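Long-range contacts in methyl transferase from Methanosarcina acetivorans (Methanosarcina acetivorans, PDB 6MRO), which binds S-adenosyl-L-homocysteine and calcium ions and is probably an S-adenosylmethionine-dependent methyltransferase: residues A[1-6]-A[60-65]; A[45-50]-A[81-86]. The protein carries 1 engineered substitution. One frame throughout, in Å; residues are numbered along the deposited sequence. Where two conformers were deposited one is given.

Contact 1 of 2, residues A[1-6]-A[60-65]; sequences MFWDEV and IDLAKR. Engineered in segment 60-65: R65 (natural residue Asp). With SAH (S-adenosyl-L-homocysteine), chain B.
W3 and L62 meet beside the bound S-adenosyl-L-homocysteine (SAH), the indole CD1 lying 3.7 Å from L62 CD1. One face of the indole lies, near its rim, against the C2' edge of the ribose, with W3 CE3 3.3 Å from SAH C2', and its pyrrole side reaches SAH C8. L62 packs its CG and CD1 against the adenine, CD1 coming within 3.4 Å of SAH C5. Beneath the ribose, D61 grips both hydroxyls: O2' donates to D61 OD1 (2.7 Å) and O3' to D61 OD2. The carboxylate can reach them because CG stands anti to the backbone N (chi1 -161°). D61 OD1 also accepts from A63 N through its anti lone pair, an Asx turn with an N-H...O angle of 170°, while D61 OD2 receives G42 N, tying down both oxygens. With an alanine in place of W3, the C2' edge of the ribose and SAH C8 would probably lose their aromatic neighbour, and L62 an apolar one. Behind the indole, F2 CD1 sits over the centre of its other face, and W3 CB rests on A63 CB. The M1 methyl CE touches L62 O at 3.4 Å. At the outer edge D4 OD2 holds M1 N, and D4 OD1 makes a long salt bridge to K64 NZ (3.8 Å), the lysine folding back at chi3 and chi4. An acidic residue at the end of the second strand, bound to both ribose hydroxyls, is characteristic of Rossmann-like S-adenosylmethionine-dependent methyltransferases; here helix 2-6 brings W3 alongside that site.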
loop_
_atom_site.group_PDB
_atom_site.type_symbol
_atom_site.label_atom_id
_atom_site.label_comp_id
_atom_site.label_asym_id
_atom_site.label_seq_id
_atom_site.Cartn_x
_atom_site.Cartn_y
_atom_site.Cartn_z
ATOM N N MET A 1 7.275 10.322 -16.937
ATOM C CA MET A 1 7.601 8.928 -16.992
ATOM C C MET A 1 6.374 8.069 -16.965
ATOM O O MET A 1 5.309 8.574 -16.782
ATOM C CB MET A 1 8.517 8.546 -15.868
ATOM C CG MET A 1 8.007 9.050 -14.559
ATOM S SD MET A 1 7.324 7.934 -13.307
ATOM C CE MET A 1 6.768 9.282 -12.309
ATOM N N PHE A 2 6.626 6.813 -16.685
ATOM C CA PHE A 2 5.565 5.811 -16.769
ATOM C C PHE A 2 4.377 6.097 -15.852
ATOM O O PHE A 2 3.216 6.042 -16.276
ATOM C CB PHE A 2 6.159 4.432 -16.451
ATOM C CG PHE A 2 5.156 3.318 -16.491
ATOM C CD1 PHE A 2 4.444 2.966 -15.355
ATOM C CD2 PHE A 2 4.910 2.637 -17.672
ATOM C CE1 PHE A 2 3.510 1.943 -15.391
ATOM C CE2 PHE A 2 3.982 1.610 -17.715
ATOM C CZ PHE A 2 3.277 1.264 -16.580
ATOM N N TRP A 3 4.645 6.400 -14.588
ATOM C CA TRP A 3 3.550 6.600 -13.660
ATOM C C TRP A 3 2.845 7.938 -13.842
ATOM O O TRP A 3 1.657 8.034 -13.522
ATOM C CB TRP A 3 4.065 6.413 -12.239
ATOM C CG TRP A 3 4.433 4.970 -12.023
ATOM C CD1 TRP A 3 5.693 4.433 -11.964
ATOM C CD2 TRP A 3 3.521 3.868 -11.899
ATOM N NE1 TRP A 3 5.617 3.069 -11.774
ATOM C CE2 TRP A 3 4.295 2.698 -11.731
ATOM C CE3 TRP A 3 2.125 3.760 -11.902
ATOM C CZ2 TRP A 3 3.718 1.434 -11.576
ATOM C CZ3 TRP A 3 1.559 2.510 -11.726
ATOM C CH2 TRP A 3 2.356 1.359 -11.573
ATOM N N ASP A 4 3.516 8.960 -14.382
ATOM C CA ASP A 4 2.766 10.147 -14.770
ATOM C C ASP A 4 1.769 9.827 -15.877
ATOM O O ASP A 4 0.678 10.408 -15.924
ATOM C CB ASP A 4 3.704 11.267 -15.200
ATOM C CG ASP A 4 4.797 11.522 -14.186
ATOM O OD1 ASP A 4 4.461 11.790 -13.016
ATOM O OD2 ASP A 4 5.984 11.526 -14.581
ATOM N N GLU A 5 2.123 8.905 -16.776
ATOM C CA GLU A 5 1.236 8.596 -17.895
ATOM C C GLU A 5 -0.077 7.987 -17.413
ATOM O O GLU A 5 -1.157 8.338 -17.908
ATOM C CB GLU A 5 1.924 7.650 -18.884
ATOM C CG GLU A 5 2.997 8.295 -19.737
ATOM C CD GLU A 5 2.492 9.516 -20.473
ATOM O OE1 GLU A 5 1.428 9.422 -21.115
ATOM O OE2 GLU A 5 3.166 10.565 -20.421
ATOM N N VAL A 6 -0.011 7.065 -16.450
ATOM C CA VAL A 6 -1.229 6.380 -16.048
ATOM C C VAL A 6 -2.171 7.302 -15.290
ATOM O O VAL A 6 -3.384 7.069 -15.292
ATOM C CB VAL A 6 -0.906 5.109 -15.227
ATOM C CG1 VAL A 6 0.110 4.223 -15.979
ATOM C CG2 VAL A 6 -0.421 5.461 -13.858
ATOM N N ILE A 60 3.487 8.508 0.040
ATOM C CA ILE A 60 4.564 8.696 -0.922
ATOM C C ILE A 60 4.180 8.032 -2.241
ATOM O O ILE A 60 3.619 6.928 -2.263
ATOM C CB ILE A 60 5.899 8.147 -0.375
ATOM C CG1 ILE A 60 7.007 8.299 -1.412
ATOM C CG2 ILE A 60 5.741 6.696 0.127
ATOM C CD1 ILE A 60 8.371 8.068 -0.851
ATOM N N ASP A 61 4.446 8.725 -3.348
ATOM C CA ASP A 61 4.144 8.166 -4.659
ATOM C C ASP A 61 5.064 8.816 -5.679
ATOM O O ASP A 61 5.457 9.973 -5.524
ATOM C CB ASP A 61 2.674 8.389 -5.038
ATOM C CG ASP A 61 2.197 7.445 -6.142
ATOM O OD1 ASP A 61 2.592 7.630 -7.316
ATOM O OD2 ASP A 61 1.412 6.519 -5.837
ATOM N N LEU A 62 5.387 8.055 -6.728
ATOM C CA LEU A 62 6.247 8.559 -7.800
ATOM C C LEU A 62 5.559 9.627 -8.647
ATOM O O LEU A 62 6.227 10.511 -9.191
ATOM C CB LEU A 62 6.680 7.400 -8.698
ATOM C CG LEU A 62 7.893 6.570 -8.299
ATOM C CD1 LEU A 62 8.054 5.425 -9.302
ATOM C CD2 LEU A 62 9.143 7.449 -8.264
ATOM N N ALA A 63 4.242 9.577 -8.763
ATOM C CA ALA A 63 3.513 10.398 -9.728
ATOM C C ALA A 63 3.148 11.735 -9.100
ATOM O O ALA A 63 2.344 11.780 -8.168
ATOM C CB ALA A 63 2.258 9.661 -10.185
ATOM N N LYS A 64 3.703 12.835 -9.630
ATOM C CA LYS A 64 3.353 14.139 -9.083
ATOM C C LYS A 64 1.871 14.432 -9.251
ATOM O O LYS A 64 1.262 15.072 -8.388
ATOM C CB LYS A 64 4.182 15.250 -9.730
ATOM C CG LYS A 64 5.668 14.984 -9.786
ATOM C CD LYS A 64 6.408 16.143 -10.461
ATOM C CE LYS A 64 5.799 16.456 -11.819
ATOM N NZ LYS A 64 5.914 15.315 -12.781
ATOM N N ARG A 65 1.274 13.986 -10.362
ATOM C CA ARG A 65 -0.153 14.217 -10.570
ATOM C C ARG A 65 -0.984 13.561 -9.473
ATOM O O ARG A 65 -1.927 14.169 -8.947
ATOM C CB ARG A 65 -0.568 13.706 -11.951
ATOM C CG ARG A 65 -2.074 13.578 -12.167
ATOM C CD ARG A 65 -2.735 14.929 -12.216
ATOM N NE ARG A 65 -4.133 14.850 -12.632
ATOM C CZ ARG A 65 -4.546 14.923 -13.895
ATOM N NH1 ARG A 65 -3.664 15.060 -14.877
ATOM N NH2 ARG A 65 -5.841 14.852 -14.180
HETATM N N SAH B . -2.355 2.914 -3.403
HETATM C CA SAH B . -3.103 3.629 -4.455
HETATM C CB SAH B . -2.401 3.488 -5.800
HETATM C CG SAH B . -2.084 2.041 -6.178
HETATM S SD SAH B . -1.427 1.858 -7.853
HETATM C C SAH B . -4.535 3.130 -4.572
HETATM O O SAH B . -4.912 2.134 -3.937
HETATM O OXT SAH B . -5.329 3.719 -5.322
HETATM C "C5'" SAH B . 0.333 1.760 -7.398
HETATM C "C4'" SAH B . 0.951 3.128 -7.101
HETATM O "O4'" SAH B . 2.322 2.951 -6.769
HETATM C "C3'" SAH B . 0.891 4.134 -8.250
HETATM O "O3'" SAH B . 0.271 5.313 -7.757
HETATM C "C2'" SAH B . 2.350 4.335 -8.633
HETATM O "O2'" SAH B . 2.672 5.638 -9.096
HETATM C "C1'" SAH B . 3.070 4.007 -7.335
HETATM N N9 SAH B . 4.455 3.545 -7.474
HETATM C C8 SAH B . 4.956 2.590 -8.332
HETATM N N7 SAH B . 6.269 2.443 -8.081
HETATM C C5 SAH B . 6.605 3.272 -7.063
HETATM C C6 SAH B . 7.805 3.535 -6.409
HETATM N N6 SAH B . 8.920 2.905 -6.759
HETATM N N1 SAH B . 7.827 4.456 -5.396
HETATM C C2 SAH B . 6.672 5.116 -5.020
HETATM N N3 SAH B . 5.484 4.872 -5.673
HETATM C C4 SAH B . 5.464 3.952 -6.668
#

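Contact 2 of 2, residues A[45-50]-A[81-86]; sequences ENAIML and VNFIVG. With SAH (S-adenosyl-L-homocysteine), chain B.
A47 brings its methyl group to the ring of F83, joining helix 45-51 to the outermost parallel strand, 82-85, without a hydrogen bond. Just ahead of it in the helix, E45 turns from the strand and pairs with K73 and R77, and N46 takes its side chain toward the ligand, where ND2 stands 4.0 Å from SAH O while OD1 accepts from Q19 N. A47 then points toward the strand: its CB is 3.8 Å from F83 CE1 and equally near CZ, an oblique approach to the ring, and V81 CG1 lies farther off at 4.5 Å. The phenyl group reaches the helix because F83 CG stands anti to its own carbonyl carbon (chi1 -80°), and V81 CG1 backs it from 3.5 Å above the centre of one face. One residue on, I48 meets the same pair from the side, with CG1 at the ring edge, 4.4 Å from F83 CZ and as far from V81 CG2. Helix 64-76 adds A70 and K71 around F83, and V57 of the neighbouring strand touches both A47 and V81. All the side-chain meetings are between carbon atoms, at van der Waals range or a little beyond, and no directional bond fixes the contact, so between these two segments shape and the exclusion of water probably do the holding.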
loop_
_atom_site.group_PDB
_atom_site.type_symbol
_atom_site.label_atom_id
_atom_site.label_comp_id
_atom_site.label_asym_id
_atom_site.label_seq_id
_atom_site.Cartn_x
_atom_site.Cartn_y
_atom_site.Cartn_z
ATOM N N GLU A 45 -6.880 8.050 -1.156
ATOM C CA GLU A 45 -8.084 7.636 -0.428
ATOM C C GLU A 45 -7.743 6.888 0.866
ATOM O O GLU A 45 -8.265 7.213 1.941
ATOM C CB GLU A 45 -8.993 6.783 -1.315
ATOM C CG GLU A 45 -9.594 7.553 -2.455
ATOM C CD GLU A 45 -10.693 8.509 -2.012
ATOM O OE1 GLU A 45 -11.001 9.423 -2.799
ATOM O OE2 GLU A 45 -11.251 8.349 -0.901
ATOM N N ASN A 46 -6.858 5.895 0.792
ATOM C CA ASN A 46 -6.539 5.141 2.003
ATOM C C ASN A 46 -5.810 6.014 3.014
ATOM O O ASN A 46 -6.038 5.899 4.225
ATOM C CB ASN A 46 -5.694 3.917 1.667
ATOM C CG ASN A 46 -6.473 2.867 0.900
ATOM O OD1 ASN A 46 -7.642 2.625 1.195
ATOM N ND2 ASN A 46 -5.809 2.193 -0.045
ATOM N N ALA A 47 -4.931 6.892 2.532
ATOM C CA ALA A 47 -4.157 7.737 3.435
ATOM C C ALA A 47 -5.065 8.697 4.184
ATOM O O ALA A 47 -4.920 8.883 5.397
ATOM C CB ALA A 47 -3.098 8.507 2.641
ATOM N N ILE A 48 -6.034 9.286 3.479
ATOM C CA ILE A 48 -6.978 10.190 4.122
ATOM C C ILE A 48 -7.819 9.435 5.140
ATOM O O ILE A 48 -8.110 9.939 6.230
ATOM C CB ILE A 48 -7.842 10.890 3.052
ATOM C CG1 ILE A 48 -6.979 11.886 2.262
ATOM C CG2 ILE A 48 -9.024 11.597 3.696
ATOM C CD1 ILE A 48 -7.642 12.438 1.005
ATOM N N MET A 49 -8.203 8.206 4.817
ATOM C CA MET A 49 -8.982 7.417 5.763
ATOM C C MET A 49 -8.208 7.203 7.062
ATOM O O MET A 49 -8.760 7.358 8.163
ATOM C CB MET A 49 -9.369 6.088 5.114
ATOM C CG MET A 49 -10.330 5.280 5.940
ATOM S SD MET A 49 -9.393 4.186 7.007
ATOM C CE MET A 49 -8.696 3.048 5.810
ATOM N N LEU A 50 -6.932 6.845 6.958
ATOM C CA LEU A 50 -6.118 6.652 8.159
ATOM C C LEU A 50 -6.015 7.942 8.955
ATOM O O LEU A 50 -6.076 7.934 10.189
ATOM C CB LEU A 50 -4.721 6.165 7.774
ATOM C CG LEU A 50 -4.633 4.692 7.362
ATOM C CD1 LEU A 50 -3.182 4.252 7.190
ATOM C CD2 LEU A 50 -5.332 3.842 8.388
ATOM N N VAL A 81 -2.512 15.586 5.927
ATOM C CA VAL A 81 -1.721 14.461 5.519
ATOM C C VAL A 81 -0.462 15.000 4.893
ATOM O O VAL A 81 -0.527 15.997 4.242
ATOM C CB VAL A 81 -2.388 13.572 4.464
ATOM C CG1 VAL A 81 -1.467 12.435 4.087
ATOM C CG2 VAL A 81 -3.705 13.037 4.911
ATOM N N ASN A 82 0.664 14.326 5.096
ATOM C CA ASN A 82 1.966 14.680 4.522
ATOM C C ASN A 82 2.158 13.881 3.230
ATOM O O ASN A 82 2.670 12.762 3.236
ATOM C CB ASN A 82 3.061 14.407 5.550
ATOM C CG ASN A 82 4.457 14.733 5.055
ATOM O OD1 ASN A 82 4.682 15.730 4.379
ATOM N ND2 ASN A 82 5.413 13.882 5.415
ATOM N N PHE A 83 1.728 14.453 2.101
ATOM C CA PHE A 83 1.847 13.798 0.799
ATOM C C PHE A 83 3.133 14.251 0.119
ATOM O O PHE A 83 3.380 15.459 -0.014
ATOM C CB PHE A 83 0.649 14.129 -0.097
ATOM C CG PHE A 83 -0.585 13.320 0.201
ATOM C CD1 PHE A 83 -0.583 11.941 0.063
ATOM C CD2 PHE A 83 -1.756 13.949 0.608
ATOM C CE1 PHE A 83 -1.723 11.200 0.333
ATOM C CE2 PHE A 83 -2.893 13.223 0.873
ATOM C CZ PHE A 83 -2.878 11.841 0.738
ATOM N N ILE A 84 3.958 13.299 -0.308
ATOM C CA ILE A 84 5.241 13.647 -0.906
ATOM C C ILE A 84 5.482 12.808 -2.150
ATOM O O ILE A 84 5.105 11.632 -2.216
ATOM C CB ILE A 84 6.417 13.507 0.093
ATOM C CG1 ILE A 84 6.635 12.064 0.535
ATOM C CG2 ILE A 84 6.209 14.400 1.312
ATOM C CD1 ILE A 84 7.786 11.928 1.520
ATOM N N VAL A 85 6.094 13.438 -3.149
ATOM C CA VAL A 85 6.553 12.743 -4.341
ATOM C C VAL A 85 7.872 12.070 -4.007
ATOM O O VAL A 85 8.789 12.717 -3.487
ATOM C CB VAL A 85 6.719 13.721 -5.516
ATOM C CG1 VAL A 85 7.273 12.985 -6.726
ATOM C CG2 VAL A 85 5.387 14.398 -5.859
ATOM N N GLY A 86 7.984 10.789 -4.315
ATOM C CA GLY A 86 9.192 10.072 -3.948
ATOM C C GLY A 86 9.141 8.625 -4.381
ATOM O O GLY A 86 8.096 8.097 -4.782
HETATM N N SAH B . -2.355 2.914 -3.403
HETATM C CA SAH B . -3.103 3.629 -4.455
HETATM C CB SAH B . -2.401 3.488 -5.800
HETATM C CG SAH B . -2.084 2.041 -6.178
HETATM S SD SAH B . -1.427 1.858 -7.853
HETATM C C SAH B . -4.535 3.130 -4.572
HETATM O O SAH B . -4.912 2.134 -3.937
HETATM O OXT SAH B . -5.329 3.719 -5.322
HETATM C "C5'" SAH B . 0.333 1.760 -7.398
HETATM C "C4'" SAH B . 0.951 3.128 -7.101
HETATM O "O4'" SAH B . 2.322 2.951 -6.769
HETATM C "C3'" SAH B . 0.891 4.134 -8.250
HETATM O "O3'" SAH B . 0.271 5.313 -7.757
HETATM C "C2'" SAH B . 2.350 4.335 -8.633
HETATM O "O2'" SAH B . 2.672 5.638 -9.096
HETATM C "C1'" SAH B . 3.070 4.007 -7.335
HETATM N N9 SAH B . 4.455 3.545 -7.474
HETATM C C8 SAH B . 4.956 2.590 -8.332
HETATM N N7 SAH B . 6.269 2.443 -8.081
HETATM C C5 SAH B . 6.605 3.272 -7.063
HETATM C C6 SAH B . 7.805 3.535 -6.409
HETATM N N6 SAH B . 8.920 2.905 -6.759
HETATM N N1 SAH B . 7.827 4.456 -5.396
HETATM C C2 SAH B . 6.672 5.116 -5.020
HETATM N N3 SAH B . 5.484 4.872 -5.673
HETATM C C4 SAH B . 5.464 3.952 -6.668
#

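How the contacts relate
Contact 1 lies at the surface and contact 2 is buried, yet they share a sheet edge: strands 56-61 and 82-85 run side by side, joined where D61 O meets G86 N at 2.9 Å and D61 N meets I84 O at 3.2 Å, both probable hydrogen bonds. The segments alternate along the chain, helix 45-51 leading into strand 56-61 and helix 64-76 into strand 82-85, a Rossmann-like succession. Contact 1 combines aromatic and apolar packing and the D61 carboxylate at the nucleoside with a long outer salt bridge, whereas contact 2 is apolar in its side-chain contacts, without a hydrogen bond between segments, and meets SAH only at its margins, through N46 and the G86 backbone.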